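Local coordinates for protein putative glucarate dehydratase (Pseudomonas fluorescens, PDB 4IT1) that probably dehydrates D-glucarate to 5-dehydro-4-deoxy-D-glucarate, using a magnesium ion, as a member of the mandelate racemase/muconate lactonizing enzyme family, at residues 213-218 / 243-248; 266-271 / 287-292. All blocks are in the same frame, centred on the assembly; numbering follows the deposited sequence.

Contact 1. Residues 213-218 / 243-248; sequences KLKAGT and DPNGNW. With MG (magnesium ion), chain E; TLA (L(+)-tartaric acid), chain F.
K215 and D243 run side by side and meet at their ends, where K215 NZ lies 3.0 Å from D243 OD2 in a weak, salt-bridged hydrogen bond. The same NZ makes a weak bond to N245 OD1, whose side chain crosses the lysine at about a right angle; Y169 is a further partner. D243 OD2 also binds magnesium at 2.0 Å, while D243 OD1 accepts from water 2 and from N245 N at 2.9 Å, closing an Asx turn. The lysine reaches this spot by bending at chi2 (99°) and chi3 (-70°). With an alanine here, D243 OD2 and N245 OD1 would probably lose the amine they share, and tartrate O3 its weak bond to it. Behind this shell, D243 N gives to L214 O and A216 N to D243 O, the two bonds of a parallel bridge between K215 and D243. G217 fits against P244 and N247 where a CB would clash, and its O takes N247 ND2 at 3.0 Å; the backbone N of R445 bonds to N247 OD1. A type I' turn spans P244 to N247. A predicted proton-acceptor lysine beside a metal-binding aspartate, at the C-terminal ends of adjacent parallel strands, is characteristic of the enolase-superfamily barrel active site.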
loop_
_atom_site.group_PDB
_atom_site.type_symbol
_atom_site.label_atom_id
_atom_site.label_comp_id
_atom_site.label_asym_id
_atom_site.label_seq_id
_atom_site.Cartn_x
_atom_site.Cartn_y
_atom_site.Cartn_z
ATOM N N LYS A 213 6.409 12.315 25.477
ATOM C CA LYS A 213 7.619 11.544 25.136
ATOM C C LYS A 213 8.902 12.258 25.561
ATOM O O LYS A 213 9.173 13.383 25.116
ATOM C CB LYS A 213 7.687 11.234 23.635
ATOM C CG LYS A 213 8.947 10.456 23.235
ATOM C CD LYS A 213 8.829 9.839 21.856
ATOM C CE LYS A 213 7.993 8.568 21.867
ATOM N NZ LYS A 213 7.452 8.313 20.498
ATOM N N LEU A 214 9.696 11.597 26.400
ATOM C CA LEU A 214 11.005 12.122 26.792
ATOM C C LEU A 214 12.170 11.565 25.947
ATOM O O LEU A 214 12.319 10.345 25.802
ATOM C CB LEU A 214 11.261 11.850 28.275
ATOM C CG LEU A 214 12.628 12.274 28.806
ATOM C CD1 LEU A 214 12.695 13.780 29.016
ATOM C CD2 LEU A 214 12.960 11.528 30.089
ATOM N N LYS A 215 12.993 12.465 25.406
ATOM C CA LYS A 215 14.242 12.080 24.746
ATOM C C LYS A 215 15.272 11.651 25.782
ATOM O O LYS A 215 15.782 12.479 26.540
ATOM C CB LYS A 215 14.800 13.222 23.899
ATOM C CG LYS A 215 16.124 12.887 23.211
ATOM C CD LYS A 215 15.941 12.480 21.750
ATOM C CE LYS A 215 15.261 11.130 21.589
ATOM N NZ LYS A 215 14.908 10.857 20.167
ATOM N N ALA A 216 15.584 10.357 25.812
ATOM C CA ALA A 216 16.426 9.807 26.878
ATOM C C ALA A 216 17.799 9.309 26.405
ATOM O O ALA A 216 18.315 9.766 25.379
ATOM C CB ALA A 216 15.679 8.719 27.633
ATOM N N GLY A 217 18.383 8.385 27.167
ATOM C CA GLY A 217 19.733 7.893 26.917
ATOM C C GLY A 217 20.731 9.027 26.816
ATOM O O GLY A 217 21.635 9.003 25.978
ATOM N N THR A 218 20.550 10.035 27.665
ATOM C CA THR A 218 21.393 11.222 27.650
ATOM C C THR A 218 22.008 11.456 29.024
ATOM O O THR A 218 23.206 11.701 29.132
ATOM C CB THR A 218 20.612 12.471 27.203
ATOM O OG1 THR A 218 19.910 12.186 25.988
ATOM C CG2 THR A 218 21.563 13.620 26.957
ATOM N N ASP A 243 12.499 7.620 24.526
ATOM C CA ASP A 243 13.364 7.203 23.423
ATOM C C ASP A 243 14.832 7.308 23.839
ATOM O O ASP A 243 15.449 8.361 23.662
ATOM C CB ASP A 243 13.110 8.074 22.183
ATOM C CG ASP A 243 13.847 7.572 20.942
ATOM O OD1 ASP A 243 14.642 6.612 21.055
ATOM O OD2 ASP A 243 13.625 8.129 19.842
ATOM N N PRO A 244 15.399 6.227 24.406
ATOM C CA PRO A 244 16.827 6.280 24.747
ATOM C C PRO A 244 17.771 6.087 23.548
ATOM O O PRO A 244 18.976 5.963 23.743
ATOM C CB PRO A 244 17.000 5.132 25.759
ATOM C CG PRO A 244 15.614 4.695 26.134
ATOM C CD PRO A 244 14.755 5.020 24.950
ATOM N N ASN A 245 17.234 6.067 22.328
ATOM C CA ASN A 245 18.040 5.921 21.104
ATOM C C ASN A 245 19.088 4.799 21.178
ATOM O O ASN A 245 20.242 4.986 20.798
ATOM C CB ASN A 245 18.708 7.248 20.725
ATOM C CG ASN A 245 17.787 8.178 19.975
ATOM O OD1 ASN A 245 17.545 9.299 20.409
ATOM N ND2 ASN A 245 17.278 7.728 18.831
ATOM N N GLY A 246 18.669 3.648 21.691
ATOM C CA GLY A 246 19.518 2.472 21.800
ATOM C C GLY A 246 20.725 2.644 22.692
ATOM O O GLY A 246 21.706 1.916 22.548
ATOM N N ASN A 247 20.665 3.592 23.625
ATOM C CA ASN A 247 21.840 3.872 24.448
ATOM C C ASN A 247 21.916 3.090 25.741
ATOM O O ASN A 247 22.780 3.360 26.581
ATOM C CB ASN A 247 22.005 5.372 24.699
ATOM C CG ASN A 247 23.458 5.805 24.691
ATOM O OD1 ASN A 247 24.341 5.087 24.198
ATOM N ND2 ASN A 247 23.719 6.984 25.231
ATOM N N TRP A 248 21.019 2.118 25.905
ATOM C CA TRP A 248 21.083 1.212 27.058
ATOM C C TRP A 248 21.427 -0.211 26.649
ATOM O O TRP A 248 20.831 -0.763 25.724
ATOM C CB TRP A 248 19.758 1.175 27.840
ATOM C CG TRP A 248 19.312 2.481 28.432
ATOM C CD1 TRP A 248 20.062 3.612 28.606
ATOM C CD2 TRP A 248 18.016 2.774 28.965
ATOM N NE1 TRP A 248 19.307 4.593 29.191
ATOM C CE2 TRP A 248 18.048 4.106 29.427
ATOM C CE3 TRP A 248 16.826 2.038 29.091
ATOM C CZ2 TRP A 248 16.930 4.728 30.002
ATOM C CZ3 TRP A 248 15.719 2.654 29.664
ATOM C CH2 TRP A 248 15.781 3.986 30.113
HETATM MG MG MG E . 13.633 7.628 17.877
HETATM O O1 TLA F . 15.533 10.867 16.588
HETATM O O11 TLA F . 17.662 10.528 16.492
HETATM C C1 TLA F . 16.688 11.281 16.566
HETATM C C2 TLA F . 16.908 12.744 16.651
HETATM O O2 TLA F . 18.222 12.994 16.238
HETATM C C3 TLA F . 16.800 13.148 18.097
HETATM O O3 TLA F . 17.684 12.338 18.845
HETATM C C4 TLA F . 17.264 14.552 18.223
HETATM O O4 TLA F . 16.903 15.352 17.366
HETATM O O41 TLA F . 18.024 14.829 19.136
HETATM O O HOH W 1 18.535 10.088 22.756
HETATM O O HOH W 2 14.740 5.891 18.530
HETATM O O HOH W 3 15.385 8.269 17.038
HETATM O O HOH W 4 12.769 9.425 17.223
#

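Contact 2. Residues 266-271 / 287-292; sequences YYEDPT and PLATNM. With MG (magnesium ion), chain E.
Y267 and L288 pair across strands 266-268 and 288-290, which run side by side and parallel in the enolase-type beta/alpha barrel, joined through helix 274-284 in a beta-alpha-beta crossover. Three backbone bonds zip the segments together: Y267 N to P287 O, A289 N to Y267 O (2.8 Å) and D269 N to A289 O. The small A289 methyl meets the Y266 ring obliquely, its CB 3.6 Å from Y266 CD1, and E268 CB closes in beside it; the tyrosine OH is taken up by K213. On the face that carries Y267 and L288, the leucine is the bump: its CD2 reaches Y267 CB at 3.9 Å and also packs on P270 CG, the leucine and proline side chains meeting at about a right angle. M277 of helix 274-284 touches both L288 and P270. Toward the C-terminal ends of the strands the D269 carboxylate takes over. With CG anti to the carbonyl carbon (chi1 -64°), it is turned toward T290 and N291, and its OD2 takes N291 N at 2.9 Å on the syn side, close to the carboxylate plane. M292 lays its CB, CG and SD along this carboxylate. T290 OG1 accepts from M292 N at 2.9 Å, an ST turn that helps set the loop bearing N291. Water 2, a magnesium ligand, donates to D269 OD2, so in this model D269 reaches the metal through water, although it is a magnesium ligand elsewhere. E268, extended beyond CG, and N291 bring their ends together at the metal, the carboxylate and amide planes 80° apart. Magnesium lies 2.1 Å from E268 OE2. Held together by the ion that both bind, the acceptors E268 OE2 and N291 OD1 stand only 2.7 Å apart.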
loop_
_atom_site.group_PDB
_atom_site.type_symbol
_atom_site.label_atom_id
_atom_site.label_comp_id
_atom_site.label_asym_id
_atom_site.label_seq_id
_atom_site.Cartn_x
_atom_site.Cartn_y
_atom_site.Cartn_z
ATOM N N TYR A 266 4.872 2.880 26.426
ATOM C CA TYR A 266 5.836 2.066 25.663
ATOM C C TYR A 266 7.270 2.599 25.730
ATOM O O TYR A 266 7.489 3.769 26.030
ATOM C CB TYR A 266 5.395 1.851 24.196
ATOM C CG TYR A 266 5.392 3.069 23.272
ATOM C CD1 TYR A 266 6.577 3.711 22.897
ATOM C CD2 TYR A 266 4.204 3.536 22.716
ATOM C CE1 TYR A 266 6.568 4.801 22.027
ATOM C CE2 TYR A 266 4.188 4.625 21.847
ATOM C CZ TYR A 266 5.367 5.256 21.510
ATOM O OH TYR A 266 5.338 6.342 20.645
ATOM N N TYR A 267 8.232 1.719 25.452
ATOM C CA TYR A 267 9.647 2.075 25.366
ATOM C C TYR A 267 10.055 2.083 23.897
ATOM O O TYR A 267 9.932 1.061 23.208
ATOM C CB TYR A 267 10.505 1.040 26.083
ATOM C CG TYR A 267 10.291 0.885 27.576
ATOM C CD1 TYR A 267 9.124 0.310 28.088
ATOM C CD2 TYR A 267 11.288 1.259 28.476
ATOM C CE1 TYR A 267 8.945 0.154 29.458
ATOM C CE2 TYR A 267 11.125 1.099 29.845
ATOM C CZ TYR A 267 9.954 0.551 30.333
ATOM O OH TYR A 267 9.799 0.399 31.693
ATOM N N GLU A 268 10.515 3.217 23.394
ATOM C CA GLU A 268 11.035 3.328 22.038
ATOM C C GLU A 268 12.539 3.086 21.993
ATOM O O GLU A 268 13.259 3.787 22.617
ATOM C CB GLU A 268 10.731 4.706 21.460
ATOM C CG GLU A 268 11.097 4.869 19.991
ATOM C CD GLU A 268 11.231 6.304 19.522
ATOM O OE1 GLU A 268 10.598 7.194 20.077
ATOM O OE2 GLU A 268 11.970 6.555 18.572
ATOM N N ASP A 269 12.994 2.084 21.261
ATOM C CA ASP A 269 14.444 1.816 21.088
ATOM C C ASP A 269 15.249 1.967 22.376
ATOM O O ASP A 269 16.154 2.794 22.443
ATOM C CB ASP A 269 15.052 2.749 20.029
ATOM C CG ASP A 269 14.479 2.517 18.661
ATOM O OD1 ASP A 269 14.393 1.340 18.255
ATOM O OD2 ASP A 269 14.099 3.506 17.993
ATOM N N PRO A 270 14.911 1.197 23.419
ATOM C CA PRO A 270 15.764 1.344 24.598
ATOM C C PRO A 270 17.154 0.718 24.425
ATOM O O PRO A 270 18.101 1.140 25.084
ATOM C CB PRO A 270 14.979 0.617 25.693
ATOM C CG PRO A 270 14.069 -0.317 24.970
ATOM C CD PRO A 270 13.725 0.365 23.683
ATOM N N THR A 271 17.254 -0.281 23.551
ATOM C CA THR A 271 18.458 -1.099 23.402
ATOM C C THR A 271 18.743 -1.345 21.907
ATOM O O THR A 271 17.810 -1.481 21.120
ATOM C CB THR A 271 18.322 -2.401 24.226
ATOM O OG1 THR A 271 19.613 -2.954 24.500
ATOM C CG2 THR A 271 17.448 -3.426 23.540
ATOM N N PRO A 287 6.090 -3.460 25.674
ATOM C CA PRO A 287 5.812 -2.977 24.318
ATOM C C PRO A 287 6.946 -2.100 23.792
ATOM O O PRO A 287 7.157 -0.976 24.279
ATOM C CB PRO A 287 4.518 -2.154 24.476
ATOM C CG PRO A 287 4.224 -2.098 25.950
ATOM C CD PRO A 287 5.402 -2.648 26.695
ATOM N N LEU A 288 7.676 -2.623 22.808
ATOM C CA LEU A 288 8.813 -1.903 22.239
ATOM C C LEU A 288 8.465 -1.258 20.913
ATOM O O LEU A 288 7.889 -1.891 20.020
ATOM C CB LEU A 288 10.037 -2.804 22.120
ATOM C CG LEU A 288 10.461 -3.528 23.401
ATOM C CD1 LEU A 288 11.683 -4.392 23.139
ATOM C CD2 LEU A 288 10.722 -2.555 24.545
ATOM N N ALA A 289 8.809 0.020 20.811
ATOM C CA ALA A 289 8.615 0.801 19.601
ATOM C C ALA A 289 9.984 1.102 19.008
ATOM O O ALA A 289 10.993 1.056 19.723
ATOM C CB ALA A 289 7.894 2.101 19.927
ATOM N N THR A 290 10.020 1.420 17.715
ATOM C CA THR A 290 11.280 1.757 17.064
ATOM C C THR A 290 11.140 2.782 15.948
ATOM O O THR A 290 10.135 2.829 15.250
ATOM C CB THR A 290 11.972 0.502 16.464
ATOM O OG1 THR A 290 13.325 0.825 16.101
ATOM C CG2 THR A 290 11.241 0.005 15.230
ATOM N N ASN A 291 12.166 3.603 15.789
ATOM C CA ASN A 291 12.443 4.192 14.485
ATOM C C ASN A 291 13.939 4.096 14.145
ATOM O O ASN A 291 14.522 4.981 13.516
ATOM C CB ASN A 291 11.826 5.595 14.323
ATOM C CG ASN A 291 12.353 6.620 15.309
ATOM O OD1 ASN A 291 13.202 6.347 16.160
ATOM N ND2 ASN A 291 11.837 7.837 15.188
ATOM N N MET A 292 14.538 2.987 14.574
ATOM C CA MET A 292 15.967 2.727 14.381
ATOM C C MET A 292 16.208 1.374 13.741
ATOM O O MET A 292 16.979 1.277 12.789
ATOM C CB MET A 292 16.733 2.824 15.699
ATOM C CG MET A 292 17.018 4.262 16.118
ATOM S SD MET A 292 17.782 4.410 17.740
ATOM C CE MET A 292 19.502 4.056 17.352
HETATM MG MG MG E . 13.633 7.628 17.877
HETATM O O HOH W 2 14.740 5.891 18.530
HETATM O O HOH W 4 12.769 9.425 17.223
HETATM O O HOH W 3 15.385 8.269 17.038
#

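How the contacts relate
Following the chain, strand 212-215 leads through helix 221-234 to strand 240-243, and contact 1 closes that loop where 213-218 meets 243-248. Helix 250-260 then carries the chain to strand 266-268, and contact 2 closes the next, shorter loop through helix 274-284. The two follow in series, neither nested nor crossed, and join neighbouring strand pairs of one sheet. Between them, strand 240-243 lies directly beside 266-268, and just past these strands G246 N probably bonds to D269 O. Magnesium bridges the contacts: D243 from the first, E268 and N291 from the second and waters 2, 3 and 4 complete its six ligands.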